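PDB 6DET: Tv2483 from Treponema vincentii, which binds L-arginine with high selectivity and probably serves as the solute-binding lipoprotein of an ABC transporter. Local coordinates for residues S50-N53 / E57-G60; S101-S104 / E108-Q111; H112-T117 / S229-I234; E240-E245 / S260-R265. One frame throughout, in Å; residues are numbered along the deposited sequence. Where two conformers were deposited one is given.

Contact 1: S50-N53 / E57-G60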
loop_
_atom_site.group_PDB
_atom_site.type_symbol
_atom_site.label_atom_id
_atom_site.label_comp_id
_atom_site.label_asym_id
_atom_site.label_seq_id
_atom_site.Cartn_x
_atom_site.Cartn_y
_atom_site.Cartn_z
ATOM N N SER A 50 -2.472 6.109 5.296
ATOM C CA SER A 50 -1.785 6.190 6.584
ATOM C C SER A 50 -0.775 7.319 6.525
ATOM O O SER A 50 0.352 7.105 6.070
ATOM C CB SER A 50 -1.057 4.891 6.960
ATOM O OG SER A 50 -0.171 4.478 5.935
ATOM N N PHE A 51 -1.198 8.501 6.963
ATOM C CA PHE A 51 -0.403 9.722 6.856
ATOM C C PHE A 51 -0.611 10.547 8.126
ATOM O O PHE A 51 -1.438 10.216 8.980
ATOM C CB PHE A 51 -0.781 10.516 5.603
ATOM C CG PHE A 51 -2.172 11.077 5.645
ATOM C CD1 PHE A 51 -3.259 10.291 5.276
ATOM C CD2 PHE A 51 -2.404 12.378 6.063
ATOM C CE1 PHE A 51 -4.552 10.793 5.342
ATOM C CE2 PHE A 51 -3.687 12.891 6.119
ATOM C CZ PHE A 51 -4.772 12.091 5.750
ATOM N N ARG A 52 0.174 11.627 8.269
ATOM C CA ARG A 52 0.095 12.503 9.443
ATOM C C ARG A 52 -0.826 13.691 9.172
ATOM O O ARG A 52 -0.625 14.426 8.205
ATOM C CB ARG A 52 1.482 13.032 9.830
ATOM C CG ARG A 52 2.494 11.961 10.174
ATOM C CD ARG A 52 2.483 11.638 11.656
ATOM N NE ARG A 52 3.358 10.523 12.005
ATOM C CZ ARG A 52 3.394 9.976 13.214
ATOM N NH1 ARG A 52 2.611 10.460 14.181
ATOM N NH2 ARG A 52 4.206 8.951 13.461
ATOM N N ASN A 53 -1.817 13.895 10.035
ATOM C CA ASN A 53 -2.706 15.042 9.893
ATOM C C ASN A 53 -2.047 16.284 10.514
ATOM O O ASN A 53 -0.911 16.235 11.005
ATOM C CB ASN A 53 -4.086 14.726 10.497
ATOM C CG ASN A 53 -4.071 14.584 12.041
ATOM O OD1 ASN A 53 -3.063 14.844 12.687
ATOM N ND2 ASN A 53 -5.215 14.208 12.622
ATOM N N GLU A 57 -1.092 13.352 14.123
ATOM C CA GLU A 57 -1.604 12.013 14.414
ATOM C C GLU A 57 -1.650 11.197 13.123
ATOM O O GLU A 57 -1.855 11.737 12.029
ATOM C CB GLU A 57 -3.001 12.084 15.038
ATOM C CG GLU A 57 -3.090 12.888 16.335
ATOM C CD GLU A 57 -2.418 12.190 17.513
ATOM O OE1 GLU A 57 -2.092 12.874 18.507
ATOM O OE2 GLU A 57 -2.214 10.960 17.443
ATOM N N ILE A 58 -1.443 9.890 13.248
ATOM C CA ILE A 58 -1.554 9.003 12.092
ATOM C C ILE A 58 -3.027 8.738 11.817
ATOM O O ILE A 58 -3.761 8.304 12.715
ATOM C CB ILE A 58 -0.794 7.683 12.324
ATOM C CG1 ILE A 58 0.680 7.942 12.638
ATOM C CG2 ILE A 58 -0.893 6.791 11.087
ATOM C CD1 ILE A 58 1.470 6.676 13.001
ATOM N N VAL A 59 -3.456 8.988 10.575
ATOM C CA VAL A 59 -4.854 8.873 10.173
ATOM C C VAL A 59 -4.887 8.213 8.810
ATOM O O VAL A 59 -3.879 8.155 8.101
ATOM C CB VAL A 59 -5.569 10.240 10.117
ATOM C CG1 VAL A 59 -5.680 10.846 11.512
ATOM C CG2 VAL A 59 -4.827 11.196 9.182
ATOM N N GLY A 60 -6.061 7.699 8.449
ATOM C CA GLY A 60 -6.234 7.232 7.099
ATOM C C GLY A 60 -7.137 6.024 7.043
ATOM O O GLY A 60 -7.630 5.542 8.069
#

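Contact 2: S101-S104 / E108-Q111. With ARG (arginine), chain B.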
loop_
_atom_site.group_PDB
_atom_site.type_symbol
_atom_site.label_atom_id
_atom_site.label_comp_id
_atom_site.label_asym_id
_atom_site.label_seq_id
_atom_site.Cartn_x
_atom_site.Cartn_y
_atom_site.Cartn_z
ATOM N N SER A 101 -0.450 0.105 5.103
ATOM C CA SER A 101 0.088 1.190 4.264
ATOM C C SER A 101 0.076 0.855 2.777
ATOM O O SER A 101 0.970 1.265 2.030
ATOM C CB SER A 101 1.514 1.584 4.702
ATOM O OG SER A 101 1.402 2.143 5.958
ATOM N N GLY A 102 -0.951 0.130 2.316
ATOM C CA GLY A 102 -1.079 -0.131 0.891
ATOM C C GLY A 102 -0.165 -1.238 0.399
ATOM O O GLY A 102 0.509 -1.100 -0.621
ATOM N N PHE A 103 -0.128 -2.350 1.136
ATOM C CA PHE A 103 0.726 -3.485 0.803
ATOM C C PHE A 103 0.133 -4.276 -0.370
ATOM O O PHE A 103 -0.958 -4.855 -0.248
ATOM C CB PHE A 103 0.880 -4.355 2.064
ATOM C CG PHE A 103 1.885 -5.477 1.928
ATOM C CD1 PHE A 103 3.145 -5.376 2.512
ATOM C CD2 PHE A 103 1.554 -6.659 1.269
ATOM C CE1 PHE A 103 4.055 -6.401 2.382
ATOM C CE2 PHE A 103 2.478 -7.684 1.145
ATOM C CZ PHE A 103 3.727 -7.553 1.714
ATOM N N SER A 104 0.869 -4.349 -1.484
ATOM C CA SER A 104 0.416 -5.055 -2.687
ATOM C C SER A 104 0.659 -6.567 -2.642
ATOM O O SER A 104 1.728 -7.045 -2.253
ATOM C CB SER A 104 1.131 -4.475 -3.898
ATOM O OG SER A 104 0.817 -3.103 -4.030
ATOM N N GLU A 108 5.600 -13.279 -5.873
ATOM C CA GLU A 108 6.787 -13.445 -5.031
ATOM C C GLU A 108 6.437 -13.338 -3.550
ATOM O O GLU A 108 6.883 -14.151 -2.727
ATOM C CB GLU A 108 7.844 -12.401 -5.417
ATOM C CG GLU A 108 8.924 -12.094 -4.369
ATOM C CD GLU A 108 9.974 -13.170 -4.264
ATOM O OE1 GLU A 108 9.860 -14.188 -4.971
ATOM O OE2 GLU A 108 10.925 -12.991 -3.478
ATOM N N ARG A 109 5.648 -12.326 -3.182
ATOM C CA ARG A 109 5.340 -12.106 -1.770
ATOM C C ARG A 109 4.496 -13.229 -1.161
ATOM O O ARG A 109 4.540 -13.429 0.065
ATOM C CB ARG A 109 4.631 -10.773 -1.607
ATOM C CG ARG A 109 5.567 -9.615 -1.757
ATOM C CD ARG A 109 4.829 -8.282 -1.743
ATOM N NE ARG A 109 5.781 -7.154 -1.726
ATOM C CZ ARG A 109 5.433 -5.875 -1.613
ATOM N NH1 ARG A 109 4.146 -5.540 -1.527
ATOM N NH2 ARG A 109 6.384 -4.925 -1.573
ATOM N N LYS A 110 3.767 -13.989 -1.985
ATOM C CA LYS A 110 3.051 -15.159 -1.474
ATOM C C LYS A 110 3.992 -16.182 -0.858
ATOM O O LYS A 110 3.552 -16.989 -0.022
ATOM C CB LYS A 110 2.228 -15.838 -2.590
ATOM C CG LYS A 110 1.031 -15.009 -3.025
ATOM C CD LYS A 110 0.218 -15.663 -4.170
ATOM C CE LYS A 110 -1.005 -14.807 -4.521
ATOM N NZ LYS A 110 -1.678 -15.185 -5.815
ATOM N N GLN A 111 5.257 -16.190 -1.266
ATOM C CA GLN A 111 6.260 -17.084 -0.701
ATOM C C GLN A 111 6.921 -16.520 0.550
ATOM O O GLN A 111 7.759 -17.198 1.143
ATOM C CB GLN A 111 7.361 -17.386 -1.724
ATOM C CG GLN A 111 6.882 -17.764 -3.104
ATOM C CD GLN A 111 5.992 -18.982 -3.099
ATOM O OE1 GLN A 111 6.154 -19.879 -2.272
ATOM N NE2 GLN A 111 5.039 -19.021 -4.024
HETATM N N ARG B . 2.085 -0.930 -2.747
HETATM C CA ARG B . 3.452 -0.651 -2.235
HETATM C C ARG B . 4.076 -1.946 -1.729
HETATM O O ARG B . 3.321 -2.893 -1.437
HETATM C CB ARG B . 3.416 0.379 -1.107
HETATM C CG ARG B . 2.980 1.775 -1.539
HETATM C CD ARG B . 2.869 2.771 -0.388
HETATM N NE ARG B . 4.170 3.007 0.206
HETATM C CZ ARG B . 4.558 2.560 1.396
HETATM N NH1 ARG B . 5.807 2.823 1.789
HETATM N NH2 ARG B . 3.736 1.852 2.171
HETATM O OXT ARG B . 5.305 -2.028 -1.596
#

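Contact 3: H112-T117 / S229-I234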
loop_
_atom_site.group_PDB
_atom_site.type_symbol
_atom_site.label_atom_id
_atom_site.label_comp_id
_atom_site.label_asym_id
_atom_site.label_seq_id
_atom_site.Cartn_x
_atom_site.Cartn_y
_atom_site.Cartn_z
ATOM N N HIS A 112 6.590 -15.295 0.953
ATOM C CA HIS A 112 7.253 -14.656 2.081
ATOM C C HIS A 112 6.299 -14.222 3.167
ATOM O O HIS A 112 6.752 -13.911 4.279
ATOM C CB HIS A 112 8.025 -13.404 1.628
ATOM C CG HIS A 112 9.183 -13.686 0.730
ATOM N ND1 HIS A 112 10.487 -13.468 1.117
ATOM C CD2 HIS A 112 9.237 -14.145 -0.541
ATOM C CE1 HIS A 112 11.297 -13.791 0.126
ATOM N NE2 HIS A 112 10.564 -14.203 -0.892
ATOM N N TYR A 113 5.007 -14.169 2.880
ATOM C CA TYR A 113 4.007 -13.616 3.782
ATOM C C TYR A 113 2.721 -14.407 3.670
ATOM O O TYR A 113 2.413 -14.977 2.611
ATOM C CB TYR A 113 3.660 -12.150 3.450
ATOM C CG TYR A 113 4.805 -11.157 3.425
ATOM C CD1 TYR A 113 5.154 -10.455 4.568
ATOM C CD2 TYR A 113 5.491 -10.870 2.243
ATOM C CE1 TYR A 113 6.154 -9.519 4.554
ATOM C CE2 TYR A 113 6.507 -9.944 2.220
ATOM C CZ TYR A 113 6.835 -9.266 3.379
ATOM O OH TYR A 113 7.844 -8.322 3.367
ATOM N N ARG A 114 1.956 -14.396 4.763
ATOM C CA ARG A 114 0.558 -14.809 4.761
ATOM C C ARG A 114 -0.276 -13.548 4.598
ATOM O O ARG A 114 -0.165 -12.624 5.402
ATOM C CB ARG A 114 0.178 -15.531 6.059
ATOM C CG ARG A 114 -1.308 -15.971 6.101
ATOM C CD ARG A 114 -1.640 -16.755 7.362
ATOM N NE ARG A 114 -0.904 -18.014 7.423
ATOM C CZ ARG A 114 -1.349 -19.177 6.968
ATOM N NH1 ARG A 114 -2.556 -19.263 6.400
ATOM N NH2 ARG A 114 -0.579 -20.252 7.072
ATOM N N MET A 115 -1.077 -13.479 3.546
ATOM C CA MET A 115 -1.794 -12.252 3.235
ATOM C C MET A 115 -3.294 -12.468 3.409
ATOM O O MET A 115 -3.819 -13.555 3.125
ATOM C CB MET A 115 -1.435 -11.772 1.820
ATOM C CG MET A 115 0.040 -11.327 1.769
ATOM S SD MET A 115 0.733 -10.842 0.159
ATOM C CE MET A 115 0.914 -12.449 -0.572
ATOM N N CYS A 116 -3.981 -11.461 3.939
ATOM C CA CYS A 116 -5.403 -11.632 4.175
ATOM C C CYS A 116 -6.167 -11.282 2.905
ATOM O O CYS A 116 -5.622 -10.702 1.964
ATOM C CB CYS A 116 -5.880 -10.771 5.335
ATOM S SG CYS A 116 -5.942 -9.016 4.949
ATOM N N THR A 117 -7.443 -11.647 2.895
ATOM C CA THR A 117 -8.261 -11.468 1.722
ATOM C C THR A 117 -8.155 -10.001 1.268
ATOM O O THR A 117 -8.221 -9.092 2.104
ATOM C CB THR A 117 -9.701 -11.868 2.005
ATOM O OG1 THR A 117 -10.446 -11.796 0.776
ATOM C CG2 THR A 117 -10.296 -10.977 3.052
ATOM N N SER A 229 -4.015 -18.594 12.632
ATOM C CA SER A 229 -5.130 -18.287 13.531
ATOM C C SER A 229 -5.304 -16.779 13.714
ATOM O O SER A 229 -6.436 -16.281 13.819
ATOM C CB SER A 229 -4.916 -18.972 14.890
ATOM O OG SER A 229 -3.687 -18.503 15.463
ATOM N N LEU A 230 -4.198 -16.033 13.770
ATOM C CA LEU A 230 -4.301 -14.578 13.832
ATOM C C LEU A 230 -5.000 -14.037 12.587
ATOM O O LEU A 230 -5.921 -13.218 12.682
ATOM C CB LEU A 230 -2.909 -13.951 13.973
ATOM C CG LEU A 230 -2.860 -12.416 13.931
ATOM C CD1 LEU A 230 -3.760 -11.828 15.006
ATOM C CD2 LEU A 230 -1.414 -11.891 14.115
ATOM N N VAL A 231 -4.597 -14.510 11.412
ATOM C CA VAL A 231 -5.177 -13.983 10.175
ATOM C C VAL A 231 -6.649 -14.369 10.081
ATOM O O VAL A 231 -7.490 -13.555 9.680
ATOM C CB VAL A 231 -4.376 -14.471 8.955
ATOM C CG1 VAL A 231 -5.123 -14.173 7.632
ATOM C CG2 VAL A 231 -3.011 -13.835 8.923
ATOM N N ALA A 232 -6.995 -15.607 10.459
ATOM C CA ALA A 232 -8.398 -16.029 10.433
ATOM C C ALA A 232 -9.265 -15.162 11.339
ATOM O O ALA A 232 -10.392 -14.808 10.973
ATOM C CB ALA A 232 -8.532 -17.498 10.844
ATOM N N LYS A 233 -8.773 -14.834 12.538
ATOM C CA LYS A 233 -9.532 -13.972 13.440
ATOM C C LYS A 233 -9.756 -12.611 12.810
ATOM O O LYS A 233 -10.871 -12.072 12.815
ATOM C CB LYS A 233 -8.792 -13.817 14.780
ATOM C CG LYS A 233 -9.686 -13.463 15.940
ATOM C CD LYS A 233 -10.352 -14.713 16.439
ATOM C CE LYS A 233 -11.326 -14.450 17.530
ATOM N NZ LYS A 233 -11.975 -15.721 17.902
ATOM N N ILE A 234 -8.675 -12.027 12.286
ATOM C CA ILE A 234 -8.728 -10.730 11.619
ATOM C C ILE A 234 -9.730 -10.766 10.472
ATOM O O ILE A 234 -10.572 -9.875 10.322
ATOM C CB ILE A 234 -7.333 -10.360 11.105
ATOM C CG1 ILE A 234 -6.339 -10.147 12.267
ATOM C CG2 ILE A 234 -7.431 -9.126 10.185
ATOM C CD1 ILE A 234 -6.590 -9.013 13.069
#

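Contact 4: E240-E245 / S260-R265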
loop_
_atom_site.group_PDB
_atom_site.type_symbol
_atom_site.label_atom_id
_atom_site.label_comp_id
_atom_site.label_asym_id
_atom_site.label_seq_id
_atom_site.Cartn_x
_atom_site.Cartn_y
_atom_site.Cartn_z
ATOM N N GLU A 240 -17.259 -8.919 8.960
ATOM C CA GLU A 240 -18.348 -8.285 9.689
ATOM C C GLU A 240 -18.365 -6.788 9.415
ATOM O O GLU A 240 -19.429 -6.197 9.189
ATOM C CB GLU A 240 -18.187 -8.566 11.190
ATOM C CG GLU A 240 -19.243 -7.947 12.113
ATOM C CD GLU A 240 -18.962 -8.203 13.605
ATOM O OE1 GLU A 240 -18.131 -7.482 14.198
ATOM O OE2 GLU A 240 -19.563 -9.135 14.183
ATOM N N MET A 241 -17.185 -6.162 9.444
ATOM C CA MET A 241 -17.086 -4.718 9.267
ATOM C C MET A 241 -17.407 -4.302 7.837
ATOM O O MET A 241 -17.776 -3.144 7.602
ATOM C CB MET A 241 -15.672 -4.231 9.635
ATOM C CG MET A 241 -15.373 -4.287 11.101
ATOM S SD MET A 241 -13.614 -4.053 11.479
ATOM C CE MET A 241 -13.348 -2.440 10.794
ATOM N N ASN A 242 -17.251 -5.212 6.875
ATOM C CA ASN A 242 -17.583 -4.880 5.493
ATOM C C ASN A 242 -19.067 -5.058 5.243
ATOM O O ASN A 242 -19.699 -4.205 4.611
ATOM C CB ASN A 242 -16.778 -5.743 4.526
ATOM C CG ASN A 242 -16.718 -5.139 3.141
ATOM O OD1 ASN A 242 -16.207 -4.037 2.970
ATOM N ND2 ASN A 242 -17.264 -5.841 2.151
ATOM N N GLU A 243 -19.635 -6.164 5.740
ATOM C CA GLU A 243 -21.057 -6.432 5.531
ATOM C C GLU A 243 -21.920 -5.403 6.235
ATOM O O GLU A 243 -22.983 -5.038 5.724
ATOM C CB GLU A 243 -21.415 -7.829 6.031
ATOM C CG GLU A 243 -22.926 -8.110 6.114
ATOM C CD GLU A 243 -23.617 -7.949 4.796
ATOM O OE1 GLU A 243 -22.931 -8.112 3.779
ATOM O OE2 GLU A 243 -24.851 -7.697 4.779
ATOM N N ASP A 244 -21.497 -4.936 7.418
ATOM C CA ASP A 244 -22.305 -4.000 8.183
ATOM C C ASP A 244 -22.052 -2.552 7.782
ATOM O O ASP A 244 -22.566 -1.649 8.444
ATOM C CB ASP A 244 -22.113 -4.194 9.699
ATOM C CG ASP A 244 -20.795 -3.646 10.255
ATOM O OD1 ASP A 244 -20.069 -2.921 9.553
ATOM O OD2 ASP A 244 -20.518 -3.930 11.460
ATOM N N GLU A 245 -21.291 -2.328 6.711
ATOM C CA GLU A 245 -21.102 -1.047 6.019
ATOM C C GLU A 245 -20.103 -0.144 6.727
ATOM O O GLU A 245 -19.899 1.003 6.270
ATOM C CB GLU A 245 -22.413 -0.272 5.818
ATOM C CG GLU A 245 -23.256 -0.829 4.672
ATOM C CD GLU A 245 -22.603 -0.605 3.311
ATOM O OE1 GLU A 245 -22.251 0.554 3.009
ATOM O OE2 GLU A 245 -22.432 -1.585 2.551
ATOM N N SER A 260 -14.334 -0.789 -1.380
ATOM C CA SER A 260 -13.950 -1.993 -0.646
ATOM C C SER A 260 -14.299 -3.229 -1.472
ATOM O O SER A 260 -15.421 -3.340 -1.981
ATOM C CB SER A 260 -14.672 -2.050 0.700
ATOM O OG SER A 260 -14.341 -3.244 1.375
ATOM N N ILE A 261 -13.355 -4.163 -1.599
ATOM C CA ILE A 261 -13.625 -5.410 -2.314
ATOM C C ILE A 261 -13.569 -6.616 -1.388
ATOM O O ILE A 261 -13.310 -7.733 -1.847
ATOM C CB ILE A 261 -12.687 -5.601 -3.508
ATOM C CG1 ILE A 261 -11.234 -5.626 -3.079
ATOM C CG2 ILE A 261 -12.949 -4.486 -4.544
ATOM C CD1 ILE A 261 -10.345 -6.243 -4.102
ATOM N N LEU A 262 -13.779 -6.410 -0.085
ATOM C CA LEU A 262 -13.651 -7.499 0.870
ATOM C C LEU A 262 -14.727 -8.563 0.736
ATOM O O LEU A 262 -14.608 -9.606 1.401
ATOM C CB LEU A 262 -13.675 -6.942 2.289
ATOM C CG LEU A 262 -12.326 -6.391 2.796
ATOM C CD1 LEU A 262 -12.530 -5.500 4.014
ATOM C CD2 LEU A 262 -11.316 -7.508 3.182
ATOM N N ASN A 263 -15.781 -8.327 -0.056
ATOM C CA ASN A 263 -16.758 -9.382 -0.314
ATOM C C ASN A 263 -16.427 -10.191 -1.565
ATOM O O ASN A 263 -17.198 -11.080 -1.942
ATOM C CB ASN A 263 -18.183 -8.806 -0.375
ATOM C CG ASN A 263 -18.439 -7.928 -1.614
ATOM O OD1 ASN A 263 -17.504 -7.353 -2.162
ATOM N ND2 ASN A 263 -19.706 -7.807 -2.026
ATOM N N VAL A 264 -15.281 -9.932 -2.191
ATOM C CA VAL A 264 -14.800 -10.758 -3.291
ATOM C C VAL A 264 -14.099 -11.974 -2.708
ATOM O O VAL A 264 -13.294 -11.850 -1.772
ATOM C CB VAL A 264 -13.843 -9.960 -4.201
ATOM C CG1 VAL A 264 -13.248 -10.892 -5.265
ATOM C CG2 VAL A 264 -14.575 -8.751 -4.824
ATOM N N ARG A 265 -14.411 -13.144 -3.255
ATOM C CA ARG A 265 -13.795 -14.397 -2.840
ATOM C C ARG A 265 -12.608 -14.719 -3.738
ATOM O O ARG A 265 -12.738 -14.776 -4.975
ATOM C CB ARG A 265 -14.804 -15.535 -2.876
ATOM C CG ARG A 265 -15.956 -15.429 -1.909
ATOM C CD ARG A 265 -16.847 -16.702 -2.026
ATOM N NE ARG A 265 -17.641 -16.791 -3.268
ATOM C CZ ARG A 265 -17.390 -17.600 -4.303
ATOM N NH1 ARG A 265 -16.351 -18.424 -4.300
ATOM N NH2 ARG A 265 -18.195 -17.588 -5.360
HETATM O O HOH W 1 -17.157 -5.077 -0.739
#

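Contact 1: S50-N53 / E57-G60
Asn53 reaches across to Glu57 and Val59, and its short side chain can be followed atom by atom. Asn53 CB lies 3.8 Å from Val59 CG2. CG sits between its own backbone N and carbonyl carbon (chi1 69°), which turns the amide toward the facing chain. Asn53 OD1 then accepts a hydrogen bond from Glu57 N at 2.9 Å. That donor stands 41° above the amide carbonyl plane. On the other branch of the amide, Asn53 ND2 lies in van der Waals contact with Val59 CG1, at 3.6 Å. The backbone of Asn53 also bonds to Glu57, from N to O. This closes the small beta hairpin of strands 51-52 and 58-59. Phe51 and Val59 form its antiparallel hydrogen-bonded pair: Phe51 N to Val59 O and Val59 N to Phe51 O are both 2.9 Å. On the face they share, Val59 CG2 stands over the Phe51 ring, 3.8 Å from its centroid, in a CH-pi contact. Arg52 and Ile58 form the non-hydrogen-bonded pair, with side chains on the other face. Ile58 CG1 lies over the centre of the Arg52 guanidinium, 3.4 Å from Arg52 CZ. Asp44 and the carbonyl of Asn56 hold the guanidinium nitrogens NE and NH1. Ile58 also packs on Ile63 of helix 61-73, for which Gly60 is the N-cap.

Contact 2: S101-S104 / E108-Q111
This contact forms part of the arginine pocket of a family 3 solute-binding protein: Arg109 reaches back to Phe103 and Ser104 and meets the ligand carboxylate. Its chain runs extended from CG to NE (chi2 174°, chi3 173°) and carries the guanidinium to the bound arginine. Arg109 NH1 gives two bonds. It donates to Ser104 O at 2.9 Å, in the carbonyl plane and on a lone pair. The bond from Arg109 NH1 to the ligand O is 2.8 Å long and nearly straight. Arg109 NH2 makes a longer bond of 3.1 Å to the ligand OXT. Together they give a two-pronged grip on the carboxylate. One face of the Phe103 ring is turned to this guanidinium. NH1 stands over the ring centre, and Arg109 CZ is 4.4 Å from the Phe103 centroid in a cation-pi contact. The two planes are 30° apart. Ser104 N adds a second donor to the ligand O, at 2.9 Å. The ligand's amino N bonds to Gly102 O at 2.7 Å and to Ser104 OG, which also pairs with Glu217. At the far end of the ligand, NH2 bonds to Ser101 O. Glu148 and Asp193 are further ligand partners. The ligand carboxylate thus meets donors and its amino N meets acceptors, which is consistent with binding a zwitterionic amino acid.

Contact 3: H112-T117 / S229-I234
Val231 touches both Arg114 and Cys116, and the contact across these segments is apolar. The larger part is made by the aliphatic chain of Arg114. Its CG lies opposite the backbone N (chi1 179°) and chi2 is extended, which lays CG and CD along the valine. Arg114 CD lies 3.6 Å from Val231 CG2, and Arg114 CG is 3.9 Å from the same methyl. The chain then bends at chi3 (-64°), which turns the polar end aside. There NE bonds to the carbonyl O of Gln225. The second packing contact is looser: Cys116 CB is 4.2 Å from Val231 CG1. The two methyls of the valine are therefore divided between the two residues. No hydrogen bond links the two segments. Polar bonds lie around them instead. The backbones of Arg114 and Cys116 bond to Phe223 and Phe221 of strand 215-223, and Thr117 N bonds to Glu235, one residue beyond segment 229-234. Val231 also packs on Phe223, and Ile234 on Leu69 and Leu73 of helix 61-73. The arrangement is that of an alpha/beta lobe, in which helix 228-243 lies against a short strand and its antiparallel neighbour, consistent with the fold of periplasmic-type binding proteins.

Contact 4: E240-E245 / S260-R265
This is a mainly polar surface contact in which Asn242, near the end of helix 228-243, meets Ser260 and Leu262 of the C-terminal tail. The tail follows helix 246-255 and has no regular helix or strand here. It forms a type I beta turn from Ile261 to Val264. With chi1 at -160°, Asn242 CG swings away from the backbone N and the amide points from the helix to the tail. Ser260 OG donates to Asn242 OD1 in a short bond of 2.6 Å. The hydroxyl stands 37° above the amide carbonyl plane. Leu262 CB packs beside the amide, 3.6 Å from Asn242 CG. The other branch of the amide uses a water. Asn242 ND2 donates to this water at 3.0 Å, and the water donates to Ser260 O at 2.8 Å. It also makes a weak bond to Asn263 OD1. Asn263 CB itself comes 4.0 Å from Asn242 ND2. Asn242 also touches Pro248 of helix 246-255. The single amide thus joins helix and tail twice, once directly and once through water. With OD1 accepting from Ser260 and ND2 donating to the water, it is probably held against rotation about CB-CG. Between the two segments the hold is mainly polar, while Leu262 adds apolar packing on Ile247, Thr117 and Tyr119.

Overall arrangement
Contact 2 is buried and lies nearest the centre of the chain, with the ligand in it. Contact 3 is also buried but wholly apolar across its segments. Contact 1 is partly buried and rests on the backbone bonds of a hairpin. Contact 4 is at the surface and uses a water. Contacts 1 and 2 meet through Ser50 OG and Ser101 OG, 2.8 Å apart, a probable hydrogen bond. Contacts 2 and 3 share a packed region, where Phe103 meets Tyr113 and Met115. Contacts 3 and 4 both use helix 228-243, and Thr117 of the one packs on Leu262 of the other.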